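Side-chain contacts in citrate lyase (Yersinia pestis, PDB 3QLL), which is a putative citrate lyase beta subunit, similar to CitE, and probably a magnesium-dependent lyase, encoded in a virulence operon: residues 118-121 with 122-126; 253-257 with 258-262. One frame throughout, in Å; residues are numbered along the deposited sequence.

In the fold
The chain folds as a parallel eight-stranded (beta/alpha)8 barrel, and the two local contacts sample it at an outer helix and at the end of the last strand. Coming from the N terminus, the chain first reaches contact 1, i to i+4 packing within helix 114-125, which connects strands 104-107 and 132-135. Contact 2 follows in series, without nesting or crossing: residues 253-262 carry the chain out of strand 252-255, round a tight turn and into helix 261-267. The centres are 29 Å apart and the nearest atoms about 17 Å, so they do not meet. Contact 1 thus belongs to the helical layer, contact 2 to the rim where the barrel closes against strand 47-52.

Contact 1. Residues 118-121 with 122-126; sequences EDIH and ALLEC
Ile120 and Leu124, one helical turn apart, lie side by side and point the same way. CB of Leu124 rests against the carbonyl oxygen of Ile120, and with CG anti to its own carbonyl carbon (chi1 -63°) the chain turns back along the helix, bringing CG to 3.2 Å from Ile120 O. At the tip, CD1 stays near that oxygen and reaches CG2 of Ile120 at 3.7 Å, the apolar touch of this pair. Ile120 offers this branch because CG2, not CG1, stands anti to its backbone N. The same carbonyl accepts the hydrogen bond from Leu124 N, so side chain and backbone of one residue converge on it. Leu123 repeats the pattern a residue earlier, its CG lying 3.3 Å from Asp119 O while its N-H binds that oxygen at 3.0 Å.

On the exposed side, His121 and Glu125 also run alongside each other. The glutamate chain bends in its middle, and its OE1 comes to 3.7 Å from CE1 of His121. Ring and carboxylate planes stand 81° apart; ND1 of His121 is 4.3 Å from OE1 of Glu125, and no hydrogen bond joins the two side chains. The bond from Glu125 N to His121 O is the most bent of the four i to i+4 bonds here, at 138°, close to where the helix ends.

Arg87 of helix 83-91 makes salt bridges to Glu118 and Asp119, and Asn109 binds the other carboxylate oxygen of Asp119. Ile120 packs on Leu147 and Leu150 of helix 141-150, while Ala122 and Leu123 meet Ile91 of helix 83-91, so helix 114-125, the crossover helix between strands 104-107 and 132-135, packs against helices 83-91 and 141-150 as well.

Contact 2. Residues 253-257 with 258-262; sequences KAAIH and PAQIS
Gln260 reaches back across the turn to the residue just after strand 252-255, where its OE1 accepts the N-H of Ile256 at 3.2 Å. With CG anti to the carbonyl carbon (chi1 -64°) and the chain extended beyond it, the amide lands beside Ala255 and Ile256. The bond is fairly straight, but the donor is tilted 30° from the carbonyl plane. A water bridges the same OE1 to Ala254 O, and NE2 is held by Phe229 O, which together fix the rotation of the amide. CD1 of Ile256 lies 3.7 Å from NE2 of Gln260.

His257 differs, with CG anti to its backbone N (chi1 -169°), and its ring lies alongside the turn, where the edge presents ND1 to Ala259 N at 3.0 Å; the donor lies in the ring plane and the bond is nearly linear. Its backbone O receives Gln260 N from above the carbonyl plane. CD1 of Ile261 also touches CB of Ala255 at 3.8 Å.

These bonds tie the turn at the end of the last barrel strand to the following helix. In a (beta/alpha)8 barrel such turns line the active-site end; the side chain of Ile256 lies about 7 Å from that of Arg107, a predicted substrate-binding residue.

Contact 1. Residues 118-121 with 122-126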
ATOM      1  N   GLU A 118       0.094  14.898  33.069  1.00 71.34           N
ATOM      2  CA  GLU A 118       0.810  14.773  34.352  1.00 80.26           C
ATOM      3  C   GLU A 118       2.264  14.324  34.178  1.00 76.33           C
ATOM      4  O   GLU A 118       3.167  14.906  34.792  1.00 66.34           O
ATOM      5  CB  GLU A 118       0.081  13.812  35.261  1.00 83.69           C
ATOM      6  CG  GLU A 118      -1.298  14.301  35.654  1.00105.96           C
ATOM      7  CD  GLU A 118      -2.101  13.219  36.365  1.00122.63           C
ATOM      8  OE1 GLU A 118      -1.760  12.018  36.210  1.00126.64           O
ATOM      9  OE2 GLU A 118      -3.075  13.558  37.073  1.00126.62           O
ATOM     10  N   ASP A 119       2.470  13.301  33.346  1.00 72.60           N
ATOM     11  CA  ASP A 119       3.805  12.803  33.054  1.00 68.70           C
ATOM     12  C   ASP A 119       4.680  13.950  32.520  1.00 67.68           C
ATOM     13  O   ASP A 119       5.842  14.098  32.895  1.00 67.75           O
ATOM     14  CB  ASP A 119       3.766  11.653  32.049  1.00 64.16           C
ATOM     15  CG  ASP A 119       3.076  10.411  32.609  1.00 75.82           C
ATOM     16  OD1 ASP A 119       3.097  10.211  33.847  1.00 81.30           O
ATOM     17  OD2 ASP A 119       2.568   9.587  31.812  1.00 69.41           O
ATOM     18  N   ILE A 120       4.122  14.731  31.604  1.00 63.19           N
ATOM     19  CA  ILE A 120       4.844  15.847  31.014  1.00 62.99           C
ATOM     20  C   ILE A 120       5.096  16.931  32.059  1.00 64.32           C
ATOM     21  O   ILE A 120       6.182  17.510  32.121  1.00 73.42           O
ATOM     22  CB  ILE A 120       4.093  16.411  29.763  1.00 63.55           C
ATOM     23  CG1 ILE A 120       4.141  15.349  28.657  1.00 58.50           C
ATOM     24  CG2 ILE A 120       4.708  17.732  29.292  1.00 56.86           C
ATOM     25  CD1 ILE A 120       3.275  15.627  27.463  1.00 51.28           C
ATOM     26  N   HIS A 121       4.094  17.202  32.879  1.00 68.88           N
ATOM     27  CA  HIS A 121       4.242  18.166  33.969  1.00 74.64           C
ATOM     28  C   HIS A 121       5.377  17.770  34.897  1.00 73.20           C
ATOM     29  O   HIS A 121       6.258  18.563  35.221  1.00 77.11           O
ATOM     30  CB  HIS A 121       2.947  18.270  34.755  1.00 79.00           C
ATOM     31  CG  HIS A 121       2.944  19.403  35.730  1.00 95.67           C
ATOM     32  ND1 HIS A 121       3.882  20.415  35.695  1.00103.01           N
ATOM     33  CD2 HIS A 121       2.107  19.706  36.747  1.00 98.86           C
ATOM     34  CE1 HIS A 121       3.622  21.289  36.650  1.00101.96           C
ATOM     35  NE2 HIS A 121       2.548  20.882  37.302  1.00 99.92           N
ATOM     36  N   ALA A 122       5.325  16.530  35.352  1.00 74.01           N
ATOM     37  CA  ALA A 122       6.377  16.017  36.219  1.00 72.48           C
ATOM     38  C   ALA A 122       7.758  16.133  35.554  1.00 76.94           C
ATOM     39  O   ALA A 122       8.701  16.622  36.182  1.00 79.73           O
ATOM     40  CB  ALA A 122       6.079  14.580  36.617  1.00 69.92           C
ATOM     41  N   LEU A 123       7.850  15.767  34.273  1.00 72.16           N
ATOM     42  CA  LEU A 123       9.105  15.874  33.530  1.00 73.05           C
ATOM     43  C   LEU A 123       9.653  17.303  33.498  1.00 81.59           C
ATOM     44  O   LEU A 123      10.828  17.535  33.797  1.00 87.50           O
ATOM     45  CB  LEU A 123       8.939  15.349  32.085  1.00 70.00           C
ATOM     46  CG  LEU A 123       8.959  13.825  31.920  1.00 71.47           C
ATOM     47  CD1 LEU A 123       8.804  13.404  30.469  1.00 69.52           C
ATOM     48  CD2 LEU A 123      10.214  13.208  32.555  1.00 56.67           C
ATOM     49  N   LEU A 124       8.783  18.265  33.212  1.00 81.56           N
ATOM     50  CA  LEU A 124       9.208  19.642  33.051  1.00 84.18           C
ATOM     51  C   LEU A 124       9.621  20.291  34.377  1.00 89.98           C
ATOM     52  O   LEU A 124      10.413  21.238  34.388  1.00 85.24           O
ATOM     53  CB  LEU A 124       8.102  20.451  32.380  1.00 76.32           C
ATOM     54  CG  LEU A 124       7.776  19.974  30.967  1.00 77.23           C
ATOM     55  CD1 LEU A 124       6.510  20.674  30.490  1.00 75.54           C
ATOM     56  CD2 LEU A 124       8.942  20.228  30.026  1.00 68.13           C
ATOM     57  N   GLU A 125       9.108  19.752  35.482  1.00 94.02           N
ATOM     58  CA  GLU A 125       9.400  20.271  36.816  1.00102.06           C
ATOM     59  C   GLU A 125      10.737  19.773  37.372  1.00102.39           C
ATOM     60  O   GLU A 125      11.611  20.578  37.698  1.00104.97           O
ATOM     61  CB  GLU A 125       8.282  19.894  37.795  1.00102.01           C
ATOM     62  CG  GLU A 125       8.473  20.480  39.191  1.00111.53           C
ATOM     63  CD  GLU A 125       7.411  21.501  39.544  1.00117.80           C
ATOM     64  OE1 GLU A 125       6.640  21.891  38.637  1.00121.79           O
ATOM     65  OE2 GLU A 125       7.358  21.938  40.715  1.00118.01           O
ATOM     66  N   CYS A 126      10.858  18.456  37.550  1.00 95.55           N
ATOM     67  CA  CYS A 126      12.030  17.892  38.225  1.00103.39           C
ATOM     68  C   CYS A 126      13.263  17.860  37.324  1.00102.26           C
ATOM     69  O   CYS A 126      14.249  17.194  37.643  1.00101.30           O
ATOM     70  CB  CYS A 126      11.711  16.505  38.798  1.00102.29           C
ATOM     71  SG  CYS A 126      12.818  15.910  40.116  1.00150.87           S
TER

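Contact 2. Residues 253-257 with 258-262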
ATOM      1  N   LYS A 253      14.151  -3.729  16.315  1.00 44.68           N
ATOM      2  CA  LYS A 253      12.893  -4.313  16.730  1.00 50.63           C
ATOM      3  C   LYS A 253      12.716  -4.198  18.259  1.00 55.75           C
ATOM      4  O   LYS A 253      13.659  -4.422  19.028  1.00 50.76           O
ATOM      5  CB  LYS A 253      12.818  -5.786  16.280  1.00 50.87           C
ATOM      6  CG  LYS A 253      11.544  -6.530  16.627  1.00 44.04           C
ATOM      7  CD  LYS A 253      11.516  -7.912  15.950  1.00 52.90           C
ATOM      8  CE  LYS A 253      10.212  -8.676  16.247  1.00 51.07           C
ATOM      9  NZ  LYS A 253       9.009  -8.042  15.633  1.00 44.61           N
ATOM     10  N   ALA A 254      11.499  -3.849  18.678  1.00 45.92           N
ATOM     11  CA  ALA A 254      11.182  -3.746  20.094  1.00 46.41           C
ATOM     12  C   ALA A 254      10.993  -5.109  20.733  1.00 46.26           C
ATOM     13  O   ALA A 254      10.855  -6.149  20.058  1.00 53.02           O
ATOM     14  CB  ALA A 254       9.932  -2.880  20.310  1.00 42.43           C
ATOM     15  N   ALA A 255      10.900  -5.106  22.051  1.00 43.40           N
ATOM     16  CA  ALA A 255      10.842  -6.357  22.780  1.00 45.47           C
ATOM     17  C   ALA A 255      10.095  -6.097  24.069  1.00 53.28           C
ATOM     18  O   ALA A 255      10.091  -4.984  24.565  1.00 58.38           O
ATOM     19  CB  ALA A 255      12.261  -6.903  23.053  1.00 45.97           C
ATOM     20  N   ILE A 256       9.496  -7.135  24.631  1.00 65.65           N
ATOM     21  CA  ILE A 256       8.695  -6.956  25.828  1.00 66.99           C
ATOM     22  C   ILE A 256       9.178  -7.935  26.883  1.00 72.04           C
ATOM     23  O   ILE A 256       8.599  -8.020  27.956  1.00 79.39           O
ATOM     24  CB  ILE A 256       7.173  -7.160  25.549  1.00 58.88           C
ATOM     25  CG1 ILE A 256       6.944  -8.144  24.402  1.00 63.86           C
ATOM     26  CG2 ILE A 256       6.511  -5.838  25.203  1.00 53.31           C
ATOM     27  CD1 ILE A 256       7.085  -9.586  24.782  1.00 71.23           C
ATOM     28  N   HIS A 257      10.285  -8.617  26.589  1.00 74.80           N
ATOM     29  CA  HIS A 257      10.907  -9.552  27.529  1.00 79.45           C
ATOM     30  C   HIS A 257      12.389  -9.756  27.188  1.00 77.19           C
ATOM     31  O   HIS A 257      12.736  -9.915  26.014  1.00 81.76           O
ATOM     32  CB  HIS A 257      10.170 -10.899  27.495  1.00 79.85           C
ATOM     33  CG  HIS A 257      10.562 -11.829  28.601  1.00 84.25           C
ATOM     34  ND1 HIS A 257      11.841 -12.327  28.737  1.00 87.12           N
ATOM     35  CD2 HIS A 257       9.844 -12.350  29.627  1.00 87.85           C
ATOM     36  CE1 HIS A 257      11.893 -13.114  29.797  1.00 85.01           C
ATOM     37  NE2 HIS A 257      10.695 -13.147  30.353  1.00 83.89           N
ATOM     38  N   PRO A 258      13.273  -9.699  28.200  1.00 75.48           N
ATOM     39  CA  PRO A 258      14.730  -9.778  28.000  1.00 74.53           C
ATOM     40  C   PRO A 258      15.212 -11.057  27.280  1.00 69.80           C
ATOM     41  O   PRO A 258      16.304 -11.057  26.712  1.00 77.90           O
ATOM     42  CB  PRO A 258      15.280  -9.749  29.435  1.00 80.61           C
ATOM     43  CG  PRO A 258      14.224  -9.070  30.253  1.00 76.43           C
ATOM     44  CD  PRO A 258      12.916  -9.487  29.617  1.00 79.58           C
ATOM     45  N   ALA A 259      14.423 -12.125  27.309  1.00 59.55           N
ATOM     46  CA  ALA A 259      14.770 -13.356  26.582  1.00 68.94           C
ATOM     47  C   ALA A 259      14.817 -13.152  25.056  1.00 65.77           C
ATOM     48  O   ALA A 259      15.460 -13.921  24.321  1.00 68.67           O
ATOM     49  CB  ALA A 259      13.785 -14.459  26.923  1.00 63.74           C
ATOM     50  N   GLN A 260      14.102 -12.139  24.581  1.00 52.46           N
ATOM     51  CA  GLN A 260      14.039 -11.889  23.157  1.00 61.07           C
ATOM     52  C   GLN A 260      15.267 -11.125  22.683  1.00 60.54           C
ATOM     53  O   GLN A 260      15.613 -11.200  21.498  1.00 61.87           O
ATOM     54  CB  GLN A 260      12.761 -11.108  22.803  1.00 61.75           C
ATOM     55  CG  GLN A 260      11.460 -11.829  23.058  1.00 53.20           C
ATOM     56  CD  GLN A 260      10.246 -10.950  22.779  1.00 54.25           C
ATOM     57  OE1 GLN A 260      10.298  -9.716  22.927  1.00 53.57           O
ATOM     58  NE2 GLN A 260       9.147 -11.574  22.372  1.00 54.47           N
ATOM     59  N   ILE A 261      15.967 -10.491  23.625  1.00 55.56           N
ATOM     60  CA  ILE A 261      17.001  -9.514  23.284  1.00 67.57           C
ATOM     61  C   ILE A 261      18.162 -10.086  22.482  1.00 72.76           C
ATOM     62  O   ILE A 261      18.591  -9.480  21.502  1.00 73.10           O
ATOM     63  CB  ILE A 261      17.554  -8.795  24.546  1.00 63.21           C
ATOM     64  CG1 ILE A 261      16.448  -7.977  25.209  1.00 63.52           C
ATOM     65  CG2 ILE A 261      18.689  -7.839  24.188  1.00 67.89           C
ATOM     66  CD1 ILE A 261      15.838  -6.977  24.302  1.00 67.07           C
ATOM     67  N   SER A 262      18.686 -11.233  22.902  1.00 79.06           N
ATOM     68  CA  SER A 262      19.850 -11.803  22.237  1.00 80.41           C
ATOM     69  C   SER A 262      19.487 -12.211  20.799  1.00 67.26           C
ATOM     70  O   SER A 262      20.261 -11.986  19.868  1.00 65.64           O
ATOM     71  CB  SER A 262      20.414 -13.004  23.031  1.00 78.84           C
ATOM     72  OG  SER A 262      19.719 -14.217  22.797  1.00 80.63           O
TER
HETATM   73  O   HOH W   1      10.158  -8.572  20.395  1.00 30.00           O